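Local coordinates for protein beta-galactosidase (Bacteroides thetaiotaomicron, PDB 5MUJ) that probably acts as an arabinofuranosidase-type glycoside hydrolase and binds a chain B oligosaccharide of the plant pectin rhamnogalacturonan II on a five-bladed beta-propeller, at residues R33-Y38 against D314-D319; M279-V284 against A305-V310. All blocks are in the same frame, centred on the assembly; numbering follows the deposited sequence.

Interaction 1: residues R33-Y38 against D314-D319; sequences RMEQIY and DWHGAD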
loop_
_atom_site.group_PDB
_atom_site.type_symbol
_atom_site.label_atom_id
_atom_site.label_comp_id
_atom_site.label_asym_id
_atom_site.label_seq_id
_atom_site.Cartn_x
_atom_site.Cartn_y
_atom_site.Cartn_z
ATOM N N ARG A 33 -6.603 -8.487 -23.733
ATOM C CA ARG A 33 -5.385 -8.001 -23.073
ATOM C C ARG A 33 -5.555 -8.115 -21.555
ATOM O O ARG A 33 -4.605 -8.520 -20.868
ATOM C CB ARG A 33 -5.027 -6.579 -23.541
ATOM C CG ARG A 33 -3.841 -5.877 -22.871
ATOM C CD ARG A 33 -2.503 -6.562 -23.142
ATOM N NE ARG A 33 -1.323 -5.700 -22.917
ATOM C CZ ARG A 33 -0.080 -6.119 -22.614
ATOM N NH1 ARG A 33 0.200 -7.412 -22.471
ATOM N NH2 ARG A 33 0.906 -5.234 -22.438
HETATM N N MSE A 34 -6.758 -7.837 -21.031
HETATM C CA MSE A 34 -7.031 -8.012 -19.580
HETATM C C MSE A 34 -6.824 -9.461 -19.139
HETATM O O MSE A 34 -6.223 -9.738 -18.075
HETATM C CB MSE A 34 -8.421 -7.517 -19.213
HETATM C CG MSE A 34 -8.601 -6.002 -19.375
HETATM SE SE MSE A 34 -7.407 -4.972 -18.210
HETATM C CE MSE A 34 -8.263 -5.529 -16.539
ATOM N N GLU A 35 -7.273 -10.387 -19.971
ATOM C CA GLU A 35 -7.049 -11.829 -19.702
ATOM C C GLU A 35 -5.572 -12.251 -19.719
ATOM O O GLU A 35 -5.151 -13.053 -18.870
ATOM C CB GLU A 35 -7.929 -12.662 -20.641
ATOM C CG GLU A 35 -9.403 -12.496 -20.279
ATOM C CD GLU A 35 -10.374 -13.007 -21.318
ATOM O OE1 GLU A 35 -9.942 -13.660 -22.267
ATOM O OE2 GLU A 35 -11.592 -12.751 -21.174
ATOM N N GLN A 36 -4.790 -11.696 -20.644
ATOM C CA GLN A 36 -3.340 -11.935 -20.674
ATOM C C GLN A 36 -2.650 -11.402 -19.410
ATOM O O GLN A 36 -1.755 -12.046 -18.887
ATOM C CB GLN A 36 -2.700 -11.298 -21.900
ATOM C CG GLN A 36 -3.102 -11.937 -23.224
ATOM C CD GLN A 36 -2.694 -11.118 -24.438
ATOM O OE1 GLN A 36 -2.076 -10.057 -24.317
ATOM N NE2 GLN A 36 -3.044 -11.612 -25.626
ATOM N N ILE A 37 -3.031 -10.207 -18.961
ATOM C CA ILE A 37 -2.476 -9.610 -17.721
ATOM C C ILE A 37 -2.805 -10.495 -16.516
ATOM O O ILE A 37 -1.919 -10.799 -15.718
ATOM C CB ILE A 37 -2.983 -8.162 -17.486
ATOM C CG1 ILE A 37 -2.368 -7.254 -18.550
ATOM C CG2 ILE A 37 -2.596 -7.673 -16.087
ATOM C CD1 ILE A 37 -3.062 -5.913 -18.693
ATOM N N TYR A 38 -4.053 -10.958 -16.417
ATOM C CA TYR A 38 -4.432 -11.898 -15.348
ATOM C C TYR A 38 -3.507 -13.146 -15.315
ATOM O O TYR A 38 -3.010 -13.520 -14.267
ATOM C CB TYR A 38 -5.925 -12.305 -15.446
ATOM C CG TYR A 38 -6.322 -13.410 -14.477
ATOM C CD1 TYR A 38 -6.654 -13.145 -13.163
ATOM C CD2 TYR A 38 -6.370 -14.732 -14.903
ATOM C CE1 TYR A 38 -7.009 -14.168 -12.283
ATOM C CE2 TYR A 38 -6.726 -15.749 -14.041
ATOM C CZ TYR A 38 -7.036 -15.479 -12.746
ATOM O OH TYR A 38 -7.384 -16.468 -11.878
ATOM N N ASP A 314 -11.264 -2.201 -15.206
ATOM C CA ASP A 314 -11.260 -3.129 -14.076
ATOM C C ASP A 314 -11.225 -4.566 -14.602
ATOM O O ASP A 314 -11.884 -4.879 -15.564
ATOM C CB ASP A 314 -12.530 -2.880 -13.244
ATOM C CG ASP A 314 -12.379 -3.129 -11.761
ATOM O OD1 ASP A 314 -11.306 -3.534 -11.272
ATOM O OD2 ASP A 314 -13.403 -2.886 -11.057
ATOM N N TRP A 315 -10.431 -5.453 -13.985
ATOM C CA TRP A 315 -10.526 -6.865 -14.285
ATOM C C TRP A 315 -11.923 -7.451 -14.133
ATOM O O TRP A 315 -12.545 -7.286 -13.117
ATOM C CB TRP A 315 -9.559 -7.606 -13.353
ATOM C CG TRP A 315 -9.522 -9.144 -13.439
ATOM C CD1 TRP A 315 -9.523 -9.989 -12.377
ATOM C CD2 TRP A 315 -9.481 -9.980 -14.612
ATOM N NE1 TRP A 315 -9.445 -11.295 -12.805
ATOM C CE2 TRP A 315 -9.436 -11.324 -14.159
ATOM C CE3 TRP A 315 -9.480 -9.737 -15.988
ATOM C CZ2 TRP A 315 -9.400 -12.433 -15.037
ATOM C CZ3 TRP A 315 -9.447 -10.814 -16.855
ATOM C CH2 TRP A 315 -9.382 -12.164 -16.371
ATOM N N HIS A 316 -12.341 -8.272 -15.096
ATOM C CA HIS A 316 -13.714 -8.809 -15.097
ATOM C C HIS A 316 -13.837 -10.258 -14.615
ATOM O O HIS A 316 -14.917 -10.844 -14.661
ATOM C CB HIS A 316 -14.325 -8.663 -16.483
ATOM C CG HIS A 316 -13.492 -9.276 -17.562
ATOM N ND1 HIS A 316 -13.772 -10.510 -18.109
ATOM C CD2 HIS A 316 -12.372 -8.840 -18.178
ATOM C CE1 HIS A 316 -12.860 -10.799 -19.014
ATOM N NE2 HIS A 316 -12.018 -9.791 -19.094
ATOM N N GLY A 317 -12.739 -10.797 -14.091
ATOM C CA GLY A 317 -12.621 -12.238 -13.746
ATOM C C GLY A 317 -12.376 -12.400 -12.269
ATOM O O GLY A 317 -12.524 -11.453 -11.508
ATOM N N ALA A 318 -11.936 -13.596 -11.875
ATOM C CA ALA A 318 -11.719 -13.968 -10.476
ATOM C C ALA A 318 -10.729 -13.019 -9.844
ATOM O O ALA A 318 -9.756 -12.618 -10.458
ATOM C CB ALA A 318 -11.177 -15.404 -10.372
ATOM N N ASP A 319 -10.966 -12.732 -8.584
ATOM C CA ASP A 319 -10.078 -11.854 -7.831
ATOM C C ASP A 319 -8.725 -12.563 -7.642
ATOM O O ASP A 319 -8.676 -13.779 -7.537
ATOM C CB ASP A 319 -10.702 -11.578 -6.505
ATOM C CG ASP A 319 -11.903 -10.637 -6.633
ATOM O OD1 ASP A 319 -11.823 -9.704 -7.458
ATOM O OD2 ASP A 319 -12.884 -10.851 -5.916
HETATM O O HOH W 1 -7.512 -16.013 -9.328
#
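Both faces of the W315 indole are taken: Y38 CB lies over the six-membered ring, 3.7 Å from its centroid in a CH-pi contact, while the backbone N of G317 sits above the centre of the opposite face. At the indole edge, in plane, come E35 CG and A318 O. The contact packs the N-terminal helix 31-41 against the loop that leaves the short outermost strand 313-314 of a beta-propeller blade. Y38 and W315 form an offset aromatic pair with little overlap, as their planes differ by only 17° but the Y38 and W315 six-membered ring centroids are 4.8 Å apart. Between the two rings the nearest atoms are Y38 CG and W315 CZ2, 3.3 Å apart, with CZ2 above the Y38 plane but displaced toward its rim. Chi1 of 173° places Y38 CG opposite its own backbone N and carries the ring out toward the loop. Within the loop, W315 NE1 donates to A318 O at 2.7 Å, the oxygen near the indole plane but the donor 37° out of the carbonyl plane; this bond helps fix the indole's rotation. Water 1 joins Y38 OH to D319 O, to which it donates. Nearer the helix start, E35 OE2 reaches the H316 ring edge, in plane, 3.2 Å from H316 CE1. F303 of the neighbouring strand also stacks on W315. The bent chain of M34 brings its CE to 3.4 Å from W315 N.

Interaction 2: residues M279-V284 against A305-V310; sequences MGDVYV and ASYDLV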
loop_
_atom_site.group_PDB
_atom_site.type_symbol
_atom_site.label_atom_id
_atom_site.label_comp_id
_atom_site.label_asym_id
_atom_site.label_seq_id
_atom_site.Cartn_x
_atom_site.Cartn_y
_atom_site.Cartn_z
HETATM N N MSE A 279 3.910 -2.699 -17.622
HETATM C CA MSE A 279 4.126 -3.943 -18.317
HETATM C C MSE A 279 3.919 -3.674 -19.776
HETATM O O MSE A 279 2.785 -3.699 -20.288
HETATM C CB MSE A 279 3.158 -4.917 -17.678
HETATM C CG MSE A 279 3.320 -6.311 -18.220
HETATM SE SE MSE A 279 1.700 -7.267 -17.684
HETATM C CE MSE A 279 2.005 -7.480 -15.754
ATOM N N GLY A 280 5.028 -3.385 -20.449
ATOM C CA GLY A 280 5.044 -3.069 -21.862
ATOM C C GLY A 280 4.566 -1.650 -22.036
ATOM O O GLY A 280 5.129 -0.726 -21.440
ATOM N N ASP A 281 3.515 -1.485 -22.837
ATOM C CA ASP A 281 2.862 -0.182 -23.018
ATOM C C ASP A 281 1.671 0.043 -22.081
ATOM O O ASP A 281 1.019 1.087 -22.170
ATOM C CB ASP A 281 2.468 0.046 -24.495
ATOM C CG ASP A 281 1.490 -1.010 -25.048
ATOM O OD1 ASP A 281 1.074 -1.941 -24.321
ATOM O OD2 ASP A 281 1.147 -0.914 -26.248
ATOM N N VAL A 282 1.377 -0.902 -21.189
ATOM C CA VAL A 282 0.240 -0.775 -20.272
ATOM C C VAL A 282 0.653 -0.682 -18.786
ATOM O O VAL A 282 1.623 -1.296 -18.354
ATOM C CB VAL A 282 -0.823 -1.884 -20.519
ATOM C CG1 VAL A 282 -0.414 -3.207 -19.889
ATOM C CG2 VAL A 282 -2.220 -1.455 -20.033
ATOM N N TYR A 283 -0.086 0.131 -18.027
ATOM C CA TYR A 283 0.049 0.215 -16.573
ATOM C C TYR A 283 -0.951 -0.726 -15.954
ATOM O O TYR A 283 -2.109 -0.776 -16.397
ATOM C CB TYR A 283 -0.230 1.641 -16.050
ATOM C CG TYR A 283 0.755 2.661 -16.545
ATOM C CD1 TYR A 283 2.031 2.774 -15.969
ATOM C CD2 TYR A 283 0.425 3.529 -17.585
ATOM C CE1 TYR A 283 2.929 3.725 -16.416
ATOM C CE2 TYR A 283 1.338 4.443 -18.056
ATOM C CZ TYR A 283 2.581 4.536 -17.467
ATOM O OH TYR A 283 3.467 5.468 -17.940
ATOM N N VAL A 284 -0.496 -1.479 -14.944
ATOM C CA VAL A 284 -1.336 -2.355 -14.172
ATOM C C VAL A 284 -1.408 -1.851 -12.743
ATOM O O VAL A 284 -0.376 -1.651 -12.103
ATOM C CB VAL A 284 -0.763 -3.790 -14.191
ATOM C CG1 VAL A 284 -1.631 -4.724 -13.344
ATOM C CG2 VAL A 284 -0.692 -4.241 -15.629
ATOM N N ALA A 305 -6.241 -1.889 -15.334
ATOM C CA ALA A 305 -5.178 -1.488 -16.248
ATOM C C ALA A 305 -5.556 -0.220 -17.032
ATOM O O ALA A 305 -6.744 0.105 -17.140
ATOM C CB ALA A 305 -4.768 -2.643 -17.185
ATOM N N SER A 306 -4.540 0.490 -17.509
ATOM C CA SER A 306 -4.717 1.801 -18.162
ATOM C C SER A 306 -3.547 2.117 -19.073
ATOM O O SER A 306 -2.417 1.708 -18.801
ATOM C CB SER A 306 -4.847 2.909 -17.112
ATOM O OG SER A 306 -4.944 4.139 -17.755
ATOM N N TYR A 307 -3.803 2.828 -20.170
ATOM C CA TYR A 307 -2.711 3.311 -21.048
ATOM C C TYR A 307 -2.256 4.731 -20.677
ATOM O O TYR A 307 -1.121 5.131 -21.020
ATOM C CB TYR A 307 -3.112 3.280 -22.522
ATOM C CG TYR A 307 -3.308 1.889 -23.044
ATOM C CD1 TYR A 307 -2.203 1.071 -23.309
ATOM C CD2 TYR A 307 -4.586 1.376 -23.281
ATOM C CE1 TYR A 307 -2.367 -0.222 -23.786
ATOM C CE2 TYR A 307 -4.758 0.080 -23.744
ATOM C CZ TYR A 307 -3.645 -0.714 -24.000
ATOM O OH TYR A 307 -3.782 -2.010 -24.474
ATOM N N ASP A 308 -3.118 5.449 -19.948
ATOM C CA ASP A 308 -2.958 6.899 -19.708
ATOM C C ASP A 308 -2.943 7.372 -18.234
ATOM O O ASP A 308 -2.971 8.575 -17.975
ATOM C CB ASP A 308 -4.044 7.652 -20.489
ATOM C CG ASP A 308 -5.449 7.416 -19.958
ATOM O OD1 ASP A 308 -5.628 6.973 -18.806
ATOM O OD2 ASP A 308 -6.401 7.696 -20.715
ATOM N N LEU A 309 -2.907 6.428 -17.296
ATOM C CA LEU A 309 -2.909 6.669 -15.849
ATOM C C LEU A 309 -4.201 7.209 -15.250
ATOM O O LEU A 309 -4.310 7.241 -14.035
ATOM C CB LEU A 309 -1.720 7.531 -15.396
ATOM C CG LEU A 309 -0.341 6.906 -15.609
ATOM C CD1 LEU A 309 0.749 7.938 -15.330
ATOM C CD2 LEU A 309 -0.138 5.712 -14.691
ATOM N N VAL A 310 -5.196 7.554 -16.079
ATOM C CA VAL A 310 -6.415 8.218 -15.607
ATOM C C VAL A 310 -7.689 7.375 -15.791
ATOM O O VAL A 310 -8.535 7.340 -14.912
ATOM C CB VAL A 310 -6.563 9.577 -16.308
ATOM C CG1 VAL A 310 -7.951 10.148 -16.078
ATOM C CG2 VAL A 310 -5.474 10.529 -15.801
HETATM O O HOH W 2 -1.311 -3.441 -24.496
HETATM O O HOH W 3 1.448 3.632 -21.906
#
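Y283 and S306 bond backbone to backbone in both directions as an antiparallel hydrogen-bonded pair; since 282-284 begins one strand and 305-306 ends the other, this is the open end of the hairpin 282-290/299-306, inside one propeller blade. Y283 N donates to S306 O at 2.9 Å with an N-H...O angle of 161°, and S306 N returns a bond to Y283 O at 3.0 Å. V284 and A305 follow as a non-hydrogen-bonded pair, and A305 CA makes a CA-H...O contact with Y283 O. Two CH-pi contacts bind the side chains. L309 CD2 stands over the centre of the Y283 ring, 3.6 Å from the Y283 ring centroid and just 10° off the normal. The CG2 methyl of V282, set opposite the residue's own N by the first torsion, lies over the Y307 ring, nearer its rim, 4.2 Å from the Y307 ring centroid; it also touches A305 CB at 4.0 Å. Replacing Y283 by an alanine would probably leave L309 CD2 without the ring face it rests on and open a gap beside S306 O and Y307 O, which lie at the ring's edge. Water 2 joins D281 OD1 (2.8 Å) to Y307 OH, and water 3 donates to both D281 O (2.6 Å) and Y307 O. Where the strand ends, S306 OG accepts from D308 N in an ST turn and itself donates to N311 O. Direct backbone bonds and the L309-Y283 contact thus hold the buried part, the V282 methyl covers one face of the exposed Y307 ring, and water links the polar groups at the margin.

How the interactions relate
From the N terminus, the chain forms helix 31-41, then strand 45-51, which pairs with 357-363 in the last blade and so closes the propeller ring. Interaction 1 ties that helix to residues 314-319, the end of strand 313-314 and the loop after it, closing a long loop of 275 intervening residues. Interaction 2 falls within this span, joining 279-284 to 305-310 across just 20 residues, so the two contacts nest and do not cross. Interaction 2 is internal to the blade that runs from strand 270-279 to strand 313-314, whereas interaction 1 fastens the helix to that blade's final strand and loop. They also meet directly: M34 SE packs 3.7 Å from A305 CB, and R33 NH2 lies in a long, weak ion pair with D281 OD1.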